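Local coordinates for CRISPR-associated protein Cse2 (Thermus thermophilus, PDB 2ZCA) that probably serves in the type I-E CRISPR system, the adaptive immunity that protects the cell against viruses, plasmids and other mobile genetic elements, at residues R6-D9 / W10-L14; K18-T21 / A22-A25; I126-A129 / R130-D133. One frame throughout, in Å; residues are numbered along the deposited sequence.

Contact 1: R6-D9 / W10-L14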
ATOM      1  N   ARG A   6      -9.223  -6.655   6.811  1.00 14.22           N
ATOM      2  CA  ARG A   6     -10.588  -6.496   6.315  1.00 14.28           C
ATOM      3  C   ARG A   6     -10.600  -6.011   4.872  1.00 12.76           C
ATOM      4  O   ARG A   6     -11.367  -6.501   4.044  1.00 12.64           O
ATOM      5  CB  ARG A   6     -11.365  -5.504   7.183  1.00 16.20           C
ATOM      6  CG  ARG A   6     -11.999  -6.115   8.423  1.00 23.01           C
ATOM      7  CD  ARG A   6     -12.977  -5.142   9.060  1.00 26.86           C
ATOM      8  NE  ARG A   6     -12.308  -4.178   9.926  1.00 31.71           N
ATOM      9  CZ  ARG A   6     -11.869  -4.461  11.147  1.00 34.72           C
ATOM     10  NH1 ARG A   6     -12.034  -5.681  11.639  1.00 36.72           N
ATOM     11  NH2 ARG A   6     -11.267  -3.528  11.879  1.00 36.37           N
ATOM     12  N   PHE A   7      -9.746  -5.041   4.571  1.00 11.77           N
ATOM     13  CA  PHE A   7      -9.687  -4.495   3.219  1.00 11.28           C
ATOM     14  C   PHE A   7      -9.100  -5.516   2.247  1.00 11.94           C
ATOM     15  O   PHE A   7      -9.518  -5.602   1.090  1.00 10.37           O
ATOM     16  CB  PHE A   7      -8.856  -3.209   3.206  1.00 11.58           C
ATOM     17  CG  PHE A   7      -8.998  -2.416   1.934  1.00 10.84           C
ATOM     18  CD1 PHE A   7     -10.260  -2.082   1.452  1.00 10.50           C
ATOM     19  CD2 PHE A   7      -7.877  -2.002   1.222  1.00 10.86           C
ATOM     20  CE1 PHE A   7     -10.406  -1.350   0.278  1.00 11.26           C
ATOM     21  CE2 PHE A   7      -8.013  -1.267   0.044  1.00 11.48           C
ATOM     22  CZ  PHE A   7      -9.281  -0.941  -0.427  1.00 10.75           C
ATOM     23  N   LEU A   8      -8.136  -6.299   2.718  1.00 12.34           N
ATOM     24  CA  LEU A   8      -7.526  -7.311   1.868  1.00 13.93           C
ATOM     25  C   LEU A   8      -8.591  -8.327   1.457  1.00 14.07           C
ATOM     26  O   LEU A   8      -8.621  -8.783   0.314  1.00 13.11           O
ATOM     27  CB  LEU A   8      -6.395  -8.020   2.610  1.00 15.40           C
ATOM     28  CG  LEU A   8      -5.707  -9.140   1.835  1.00 17.64           C
ATOM     29  CD1 LEU A   8      -5.102  -8.594   0.543  1.00 20.54           C
ATOM     30  CD2 LEU A   8      -4.632  -9.752   2.712  1.00 20.61           C
ATOM     31  N   ASP A   9      -9.460  -8.684   2.400  1.00 14.46           N
ATOM     32  CA  ASP A   9     -10.531  -9.633   2.119  1.00 17.51           C
ATOM     33  C   ASP A   9     -11.423  -9.049   1.024  1.00 16.11           C
ATOM     34  O   ASP A   9     -11.824  -9.745   0.089  1.00 16.25           O
ATOM     35  CB  ASP A   9     -11.363  -9.886   3.380  1.00 19.98           C
ATOM     36  CG  ASP A   9     -12.443 -10.930   3.166  1.00 26.40           C
ATOM     37  OD1 ASP A   9     -12.097 -12.110   2.950  1.00 30.48           O
ATOM     38  OD2 ASP A   9     -13.641 -10.574   3.212  1.00 29.27           O
ATOM     39  N   TRP A  10     -11.729  -7.762   1.153  1.00 16.28           N
ATOM     40  CA  TRP A  10     -12.566  -7.069   0.178  1.00 15.62           C
ATOM     41  C   TRP A  10     -11.925  -7.100  -1.206  1.00 15.29           C
ATOM     42  O   TRP A  10     -12.583  -7.424  -2.198  1.00 16.14           O
ATOM     43  CB  TRP A  10     -12.797  -5.621   0.627  1.00 18.16           C
ATOM     44  CG  TRP A  10     -13.537  -4.772  -0.373  1.00 20.68           C
ATOM     45  CD1 TRP A  10     -12.992  -4.010  -1.368  1.00 22.67           C
ATOM     46  CD2 TRP A  10     -14.958  -4.623  -0.488  1.00 24.54           C
ATOM     47  NE1 TRP A  10     -13.986  -3.395  -2.097  1.00 22.51           N
ATOM     48  CE2 TRP A  10     -15.202  -3.754  -1.578  1.00 25.23           C
ATOM     49  CE3 TRP A  10     -16.051  -5.139   0.223  1.00 27.98           C
ATOM     50  CZ2 TRP A  10     -16.494  -3.389  -1.972  1.00 26.97           C
ATOM     51  CZ3 TRP A  10     -17.337  -4.775  -0.170  1.00 29.31           C
ATOM     52  CH2 TRP A  10     -17.545  -3.909  -1.259  1.00 29.37           C
ATOM     53  N   LEU A  11     -10.640  -6.765  -1.278  1.00 12.56           N
ATOM     54  CA  LEU A  11      -9.936  -6.773  -2.555  1.00 11.66           C
ATOM     55  C   LEU A  11      -9.889  -8.178  -3.149  1.00 12.77           C
ATOM     56  O   LEU A  11     -10.089  -8.351  -4.349  1.00 12.97           O
ATOM     57  CB  LEU A  11      -8.518  -6.219  -2.385  1.00 12.71           C
ATOM     58  CG  LEU A  11      -8.477  -4.732  -2.009  1.00 13.47           C
ATOM     59  CD1 LEU A  11      -7.040  -4.300  -1.727  1.00 11.80           C
ATOM     60  CD2 LEU A  11      -9.068  -3.905  -3.141  1.00 14.87           C
ATOM     61  N   LYS A  12      -9.636  -9.182  -2.310  1.00 14.10           N
ATOM     62  CA  LYS A  12      -9.581 -10.564  -2.780  1.00 15.79           C
ATOM     63  C   LYS A  12     -10.936 -11.016  -3.314  1.00 17.02           C
ATOM     64  O   LYS A  12     -11.014 -11.767  -4.290  1.00 15.83           O
ATOM     65  CB  LYS A  12      -9.127 -11.498  -1.651  1.00 17.82           C
ATOM     66  CG  LYS A  12      -7.630 -11.460  -1.396  1.00 21.57           C
ATOM     67  CD  LYS A  12      -6.879 -11.953  -2.623  1.00 24.19           C
ATOM     68  CE  LYS A  12      -5.377 -11.779  -2.483  1.00 24.54           C
ATOM     69  NZ  LYS A  12      -4.679 -12.239  -3.713  1.00 27.78           N
ATOM     70  N   ARG A  13     -12.005 -10.558  -2.672  1.00 17.65           N
ATOM     71  CA  ARG A  13     -13.354 -10.906  -3.103  1.00 20.79           C
ATOM     72  C   ARG A  13     -13.612 -10.277  -4.473  1.00 19.82           C
ATOM     73  O   ARG A  13     -14.188 -10.911  -5.360  1.00 19.63           O
ATOM     74  CB  ARG A  13     -14.378 -10.399  -2.088  1.00 23.53           C
ATOM     75  CG  ARG A  13     -15.817 -10.691  -2.458  1.00 32.72           C
ATOM     76  CD  ARG A  13     -16.778 -10.161  -1.403  1.00 38.10           C
ATOM     77  NE  ARG A  13     -18.169 -10.456  -1.738  1.00 44.10           N
ATOM     78  CZ  ARG A  13     -19.210 -10.103  -0.990  1.00 47.10           C
ATOM     79  NH1 ARG A  13     -19.021  -9.438   0.142  1.00 48.56           N
ATOM     80  NH2 ARG A  13     -20.441 -10.418  -1.373  1.00 48.69           N
ATOM     81  N   LEU A  14     -13.175  -9.029  -4.635  1.00 18.24           N
ATOM     82  CA  LEU A  14     -13.334  -8.298  -5.889  1.00 19.46           C
ATOM     83  C   LEU A  14     -12.578  -8.997  -7.011  1.00 19.76           C
ATOM     84  O   LEU A  14     -13.092  -9.158  -8.117  1.00 19.53           O
ATOM     85  CB  LEU A  14     -12.782  -6.876  -5.750  1.00 20.68           C
ATOM     86  CG  LEU A  14     -13.692  -5.671  -5.984  1.00 23.66           C
ATOM     87  CD1 LEU A  14     -12.847  -4.402  -5.917  1.00 22.74           C
ATOM     88  CD2 LEU A  14     -14.376  -5.774  -7.334  1.00 23.42           C
TER
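Phe-7 and Leu-11 carry the apolar part of this contact, one turn apart on helix 3-15. The CG of Leu-11 lies over one face of the Phe-7 ring, 4.2 Å from the ring centroid, in a CH-pi contact offset toward the rim. The nearest atoms of the pair are Leu-11 CD1 and Phe-7 CE2, 3.6 Å apart. With CG anti to the backbone N (chi1 -167°), Phe-7 sends its ring along the helix toward the next turn.

Trp-10 meets the same ring three residues on. Its five-membered ring is nearly parallel to the Phe-7 ring, with planes at 6°. The two are slid so far apart that they hardly overlap. Their nearest atoms, Phe-7 CE1 and Trp-10 CD1, are 4.1 Å apart.

The backbone bonds are regular i to i+4 ones. Leu-11 N gives to Phe-7 O at 2.9 Å, and Lys-12 N to Leu-8 O at 2.8 Å.

Two polar ends bond carbonyls outside the helix: Trp-10 NE1 that of Tyr-44 and Lys-12 NZ that of Gly-74. The helix packs on several others. Phe-7 and Leu-11 touch helix 56-71, Trp-10 lies on helix 42-49, Leu-11 and Leu-14 meet helix 20-29, and Phe-7 and Leu-8 meet helix 128-136.

Contact 2: K18-T21 / A22-A25; sequences KAWT and AARA
Ala-19 and Ala-23 join through a backbone bond in the first turn of the alpha-helix 20-29. Ala-23 N gives to Ala-19 O at 2.9 Å, and the donor lies in the carbonyl plane. The next bond is shorter and straighter: Arg-24 N reaches Trp-20 O at 2.7 Å with an N-H...O angle of 177°. Ala-25 N follows on Thr-21 O at 3.1 Å, tilted well out of the carbonyl plane. A water extends the pattern back toward the loop. It donates to Lys-18 O and accepts from Ala-22 N, so it bridges two backbone groups in the i to i+4 spacing of a helix bond.

Trp-20 and Arg-24 carry the side-chain contact. The indole has CG anti to the backbone N (chi1 175°), and its six-membered ring runs alongside the next turn. Arg-24 CB sits over one face of that ring, 3.9 Å from its centroid, in a CH-pi contact. Arg-24 CG and CD continue past Trp-20 CZ2, while the guanidinium plane stands at 81° to the indole. The charged group is therefore not stacked flat on the ring. Arg-24 NE forms a salt bridge with Asp-73 OD1, and the arginine also touches Ala-70 of helix 56-71. Trp-20 itself lies against Tyr-69 of that helix. Ala-23 touches Leu-14 of helix 3-15 and Tyr-44 of helix 42-49. Ala-23 CB comes up to the benzene part of the indole obliquely, 4.0 Å from Trp-20 CE3.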
ATOM      1  N   LYS A  18     -16.322 -11.147 -11.582  1.00 34.10           N
ATOM      2  CA  LYS A  18     -16.188 -10.816 -12.993  1.00 34.85           C
ATOM      3  C   LYS A  18     -15.858  -9.336 -13.162  1.00 33.12           C
ATOM      4  O   LYS A  18     -15.310  -8.922 -14.182  1.00 33.09           O
ATOM      5  CB  LYS A  18     -17.483 -11.149 -13.743  1.00 38.78           C
ATOM      6  CG  LYS A  18     -17.416 -10.876 -15.241  1.00 42.94           C
ATOM      7  CD  LYS A  18     -18.687 -11.306 -15.965  1.00 46.46           C
ATOM      8  CE  LYS A  18     -19.893 -10.489 -15.530  1.00 48.59           C
ATOM      9  NZ  LYS A  18     -21.111 -10.871 -16.298  1.00 50.95           N
ATOM     10  N   ALA A  19     -16.190  -8.540 -12.152  1.00 30.51           N
ATOM     11  CA  ALA A  19     -15.926  -7.109 -12.201  1.00 28.14           C
ATOM     12  C   ALA A  19     -14.454  -6.783 -11.952  1.00 25.52           C
ATOM     13  O   ALA A  19     -14.058  -5.619 -12.010  1.00 24.38           O
ATOM     14  CB  ALA A  19     -16.798  -6.383 -11.178  1.00 29.03           C
ATOM     15  N   TRP A  20     -13.643  -7.803 -11.686  1.00 23.70           N
ATOM     16  CA  TRP A  20     -12.223  -7.575 -11.414  1.00 22.32           C
ATOM     17  C   TRP A  20     -11.501  -6.837 -12.535  1.00 21.18           C
ATOM     18  O   TRP A  20     -10.802  -5.858 -12.282  1.00 21.46           O
ATOM     19  CB  TRP A  20     -11.497  -8.896 -11.133  1.00 22.18           C
ATOM     20  CG  TRP A  20      -9.999  -8.728 -10.959  1.00 19.07           C
ATOM     21  CD1 TRP A  20      -9.016  -9.353 -11.671  1.00 20.33           C
ATOM     22  CD2 TRP A  20      -9.328  -7.856 -10.033  1.00 19.77           C
ATOM     23  NE1 TRP A  20      -7.776  -8.925 -11.251  1.00 20.75           N
ATOM     24  CE2 TRP A  20      -7.939  -8.006 -10.248  1.00 19.31           C
ATOM     25  CE3 TRP A  20      -9.767  -6.961  -9.046  1.00 19.48           C
ATOM     26  CZ2 TRP A  20      -6.983  -7.294  -9.510  1.00 20.51           C
ATOM     27  CZ3 TRP A  20      -8.815  -6.252  -8.312  1.00 20.37           C
ATOM     28  CH2 TRP A  20      -7.440  -6.425  -8.550  1.00 18.11           C
ATOM     29  N   THR A  21     -11.665  -7.302 -13.772  1.00 20.58           N
ATOM     30  CA  THR A  21     -10.997  -6.664 -14.904  1.00 20.21           C
ATOM     31  C   THR A  21     -11.198  -5.156 -14.901  1.00 18.31           C
ATOM     32  O   THR A  21     -10.246  -4.393 -15.077  1.00 17.24           O
ATOM     33  CB  THR A  21     -11.494  -7.237 -16.248  1.00 20.70           C
ATOM     34  OG1 THR A  21     -11.127  -8.620 -16.337  1.00 19.60           O
ATOM     35  CG2 THR A  21     -10.875  -6.473 -17.417  1.00 20.70           C
ATOM     36  N   ALA A  22     -12.439  -4.730 -14.697  1.00 16.96           N
ATOM     37  CA  ALA A  22     -12.765  -3.311 -14.660  1.00 16.28           C
ATOM     38  C   ALA A  22     -12.198  -2.654 -13.399  1.00 15.16           C
ATOM     39  O   ALA A  22     -11.735  -1.515 -13.441  1.00 14.26           O
ATOM     40  CB  ALA A  22     -14.282  -3.122 -14.711  1.00 18.07           C
ATOM     41  N   ALA A  23     -12.246  -3.373 -12.281  1.00 15.02           N
ATOM     42  CA  ALA A  23     -11.734  -2.845 -11.021  1.00 14.61           C
ATOM     43  C   ALA A  23     -10.225  -2.632 -11.112  1.00 15.06           C
ATOM     44  O   ALA A  23      -9.720  -1.566 -10.758  1.00 13.16           O
ATOM     45  CB  ALA A  23     -12.063  -3.801  -9.877  1.00 16.51           C
ATOM     46  N   ARG A  24      -9.510  -3.649 -11.587  1.00 13.77           N
ATOM     47  CA  ARG A  24      -8.062  -3.549 -11.721  1.00 13.23           C
ATOM     48  C   ARG A  24      -7.710  -2.398 -12.653  1.00 13.75           C
ATOM     49  O   ARG A  24      -6.768  -1.655 -12.398  1.00 14.06           O
ATOM     50  CB  ARG A  24      -7.463  -4.846 -12.278  1.00 15.14           C
ATOM     51  CG  ARG A  24      -5.931  -4.819 -12.355  1.00 16.63           C
ATOM     52  CD  ARG A  24      -5.370  -6.024 -13.102  1.00 20.56           C
ATOM     53  NE  ARG A  24      -3.923  -6.165 -12.923  1.00 20.16           N
ATOM     54  CZ  ARG A  24      -3.009  -5.340 -13.426  1.00 20.65           C
ATOM     55  NH1 ARG A  24      -3.370  -4.293 -14.155  1.00 20.80           N
ATOM     56  NH2 ARG A  24      -1.720  -5.564 -13.198  1.00 20.55           N
ATOM     57  N   ALA A  25      -8.468  -2.257 -13.738  1.00 12.69           N
ATOM     58  CA  ALA A  25      -8.218  -1.189 -14.694  1.00 12.95           C
ATOM     59  C   ALA A  25      -8.331   0.171 -14.014  1.00 12.93           C
ATOM     60  O   ALA A  25      -7.508   1.060 -14.246  1.00 12.83           O
ATOM     61  CB  ALA A  25      -9.207  -1.281 -15.859  1.00 15.31           C
TER
HETATM   62  O   HOH W   1     -14.814  -6.470 -15.446  1.00 26.41           O

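Contact 3: I126-A129 / R130-D133; sequences IDFA and RLLD
Asp-127 binds the backbone of Arg-130 through its side chain. Arg-130 N gives to Asp-127 OD1 at 2.9 Å with an N-H...O angle of 172°, coming from above the carboxylate plane. Ala-129 N makes a weak second bond to the same oxygen. Asp-127 OD2 accepts from Gly-79 N, so both oxygens are engaged and the carboxylate is fixed in its rotation. The N-H groups that point at it from the helix start would probably favour its charged form.

The close-packed side is apolar. Leu-131 CD2 lies 3.9 Å from Phe-128 CD1 and 4.1 Å from Ile-126 CD1. Ile-126 CG1, set between the backbone N and the carbonyl carbon (chi1 60°), lies over one face of the Phe-128 ring. Phe-128 and Leu-131 run side by side in the same direction. Phe-128 also touches Leu-68, and Leu-132 packs on Val-65, both of helix 56-71.

The looser side belongs to Arg-130, which is partly exposed. Its CB passes 3.7 Å from Asp-127 OD1, but the chain then bends away. Asp-127 OD2 and Arg-130 NE stay 6.0 Å apart, without a salt bridge. Asp-133, though partly exposed, is held by bonds to Ser-2 OG and Gly-4 N.

Leu-131 N bonds Asp-127 O as the first i to i+4 bond. The side-chain bonds of Asp-127 to Arg-130 N and, weakly, Ala-129 N make it the N-cap of helix 128-136.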
ATOM      1  N   ILE A 126       3.892  -8.697  -1.696  1.00 13.46           N
ATOM      2  CA  ILE A 126       4.105  -8.171  -0.356  1.00 13.10           C
ATOM      3  C   ILE A 126       2.821  -8.289   0.454  1.00 12.84           C
ATOM      4  O   ILE A 126       1.762  -8.624  -0.087  1.00 11.89           O
ATOM      5  CB  ILE A 126       4.540  -6.688  -0.401  1.00 12.44           C
ATOM      6  CG1 ILE A 126       3.462  -5.847  -1.084  1.00 13.86           C
ATOM      7  CG2 ILE A 126       5.864  -6.562  -1.139  1.00 12.48           C
ATOM      8  CD1 ILE A 126       3.726  -4.346  -1.019  1.00 13.14           C
ATOM      9  N   ASP A 127       2.922  -8.017   1.752  1.00 12.14           N
ATOM     10  CA  ASP A 127       1.780  -8.098   2.658  1.00 13.51           C
ATOM     11  C   ASP A 127       0.980  -6.803   2.575  1.00 12.65           C
ATOM     12  O   ASP A 127       1.353  -5.799   3.181  1.00 11.15           O
ATOM     13  CB  ASP A 127       2.269  -8.311   4.100  1.00 12.98           C
ATOM     14  CG  ASP A 127       1.146  -8.697   5.057  1.00 16.95           C
ATOM     15  OD1 ASP A 127       0.033  -8.147   4.940  1.00 14.15           O
ATOM     16  OD2 ASP A 127       1.382  -9.544   5.946  1.00 16.49           O
ATOM     17  N   PHE A 128      -0.125  -6.834   1.831  1.00 11.89           N
ATOM     18  CA  PHE A 128      -0.966  -5.654   1.657  1.00 11.27           C
ATOM     19  C   PHE A 128      -1.843  -5.335   2.860  1.00 10.97           C
ATOM     20  O   PHE A 128      -2.316  -4.209   3.008  1.00 11.59           O
ATOM     21  CB  PHE A 128      -1.813  -5.813   0.393  1.00 11.72           C
ATOM     22  CG  PHE A 128      -1.029  -5.615  -0.872  1.00 10.61           C
ATOM     23  CD1 PHE A 128      -0.663  -4.336  -1.282  1.00 12.24           C
ATOM     24  CD2 PHE A 128      -0.614  -6.704  -1.629  1.00 11.16           C
ATOM     25  CE1 PHE A 128       0.108  -4.144  -2.431  1.00 11.99           C
ATOM     26  CE2 PHE A 128       0.159  -6.522  -2.781  1.00 10.98           C
ATOM     27  CZ  PHE A 128       0.520  -5.243  -3.180  1.00 10.54           C
ATOM     28  N   ALA A 129      -2.052  -6.320   3.726  1.00 11.70           N
ATOM     29  CA  ALA A 129      -2.843  -6.105   4.925  1.00 12.12           C
ATOM     30  C   ALA A 129      -2.010  -5.242   5.871  1.00 11.34           C
ATOM     31  O   ALA A 129      -2.485  -4.234   6.391  1.00  9.42           O
ATOM     32  CB  ALA A 129      -3.184  -7.440   5.577  1.00 12.82           C
ATOM     33  N   ARG A 130      -0.758  -5.637   6.085  1.00 11.40           N
ATOM     34  CA  ARG A 130       0.129  -4.869   6.957  1.00 11.27           C
ATOM     35  C   ARG A 130       0.434  -3.520   6.317  1.00  9.61           C
ATOM     36  O   ARG A 130       0.607  -2.520   7.007  1.00  8.25           O
ATOM     37  CB  ARG A 130       1.439  -5.637   7.220  1.00 12.39           C
ATOM     38  CG  ARG A 130       2.434  -4.897   8.123  1.00 18.84           C
ATOM     39  CD  ARG A 130       1.793  -4.391   9.425  1.00 23.36           C
ATOM     40  NE  ARG A 130       1.345  -5.463  10.314  1.00 28.26           N
ATOM     41  CZ  ARG A 130       2.119  -6.091  11.199  1.00 29.89           C
ATOM     42  NH1 ARG A 130       3.398  -5.759  11.329  1.00 28.59           N
ATOM     43  NH2 ARG A 130       1.606  -7.044  11.966  1.00 30.82           N
ATOM     44  N   LEU A 131       0.497  -3.479   4.991  1.00  9.70           N
ATOM     45  CA  LEU A 131       0.773  -2.216   4.322  1.00  9.60           C
ATOM     46  C   LEU A 131      -0.302  -1.175   4.662  1.00  7.56           C
ATOM     47  O   LEU A 131       0.016  -0.026   4.969  1.00  8.52           O
ATOM     48  CB  LEU A 131       0.855  -2.409   2.803  1.00  9.20           C
ATOM     49  CG  LEU A 131       1.195  -1.134   2.021  1.00 12.23           C
ATOM     50  CD1 LEU A 131       2.515  -0.556   2.532  1.00 14.04           C
ATOM     51  CD2 LEU A 131       1.290  -1.442   0.528  1.00 11.83           C
ATOM     52  N   LEU A 132      -1.571  -1.570   4.615  1.00  7.96           N
ATOM     53  CA  LEU A 132      -2.636  -0.623   4.932  1.00  9.30           C
ATOM     54  C   LEU A 132      -2.627  -0.260   6.417  1.00  9.60           C
ATOM     55  O   LEU A 132      -2.749   0.910   6.771  1.00  7.32           O
ATOM     56  CB  LEU A 132      -4.011  -1.183   4.552  1.00  9.34           C
ATOM     57  CG  LEU A 132      -5.187  -0.276   4.933  1.00 11.48           C
ATOM     58  CD1 LEU A 132      -5.033   1.082   4.252  1.00 11.64           C
ATOM     59  CD2 LEU A 132      -6.502  -0.931   4.539  1.00  9.94           C
ATOM     60  N   ASP A 133      -2.488  -1.254   7.287  1.00 10.15           N
ATOM     61  CA  ASP A 133      -2.466  -0.962   8.716  1.00 11.07           C
ATOM     62  C   ASP A 133      -1.356   0.027   9.035  1.00 12.12           C
ATOM     63  O   ASP A 133      -1.517   0.903   9.890  1.00 13.63           O
ATOM     64  CB  ASP A 133      -2.268  -2.239   9.542  1.00 12.52           C
ATOM     65  CG  ASP A 133      -3.502  -3.119   9.560  1.00 13.41           C
ATOM     66  OD1 ASP A 133      -4.620  -2.572   9.651  1.00 13.94           O
ATOM     67  OD2 ASP A 133      -3.355  -4.356   9.502  1.00 17.24           O
TER

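From the N terminus, contact 1 spans successive turns of helix 3-15. The chain then turns into helix 20-29, where contact 2 forms the opening turn. Contact 3 comes much later, at the start of helix 128-136. The three are in series and none nests in or crosses another. All are local, so none closes a long loop. Contacts 1 and 2 touch where Leu-14 packs on Trp-20 and Ala-23. Contact 1 also meets contact 3: Phe-7 packs on Leu-132 and Leu-8 on Ala-129. Helix 3-15 thus joins helices 20-29 and 128-136, whose contacts stay about 10 Å apart at their nearest atoms. All three contacts also touch helix 56-71.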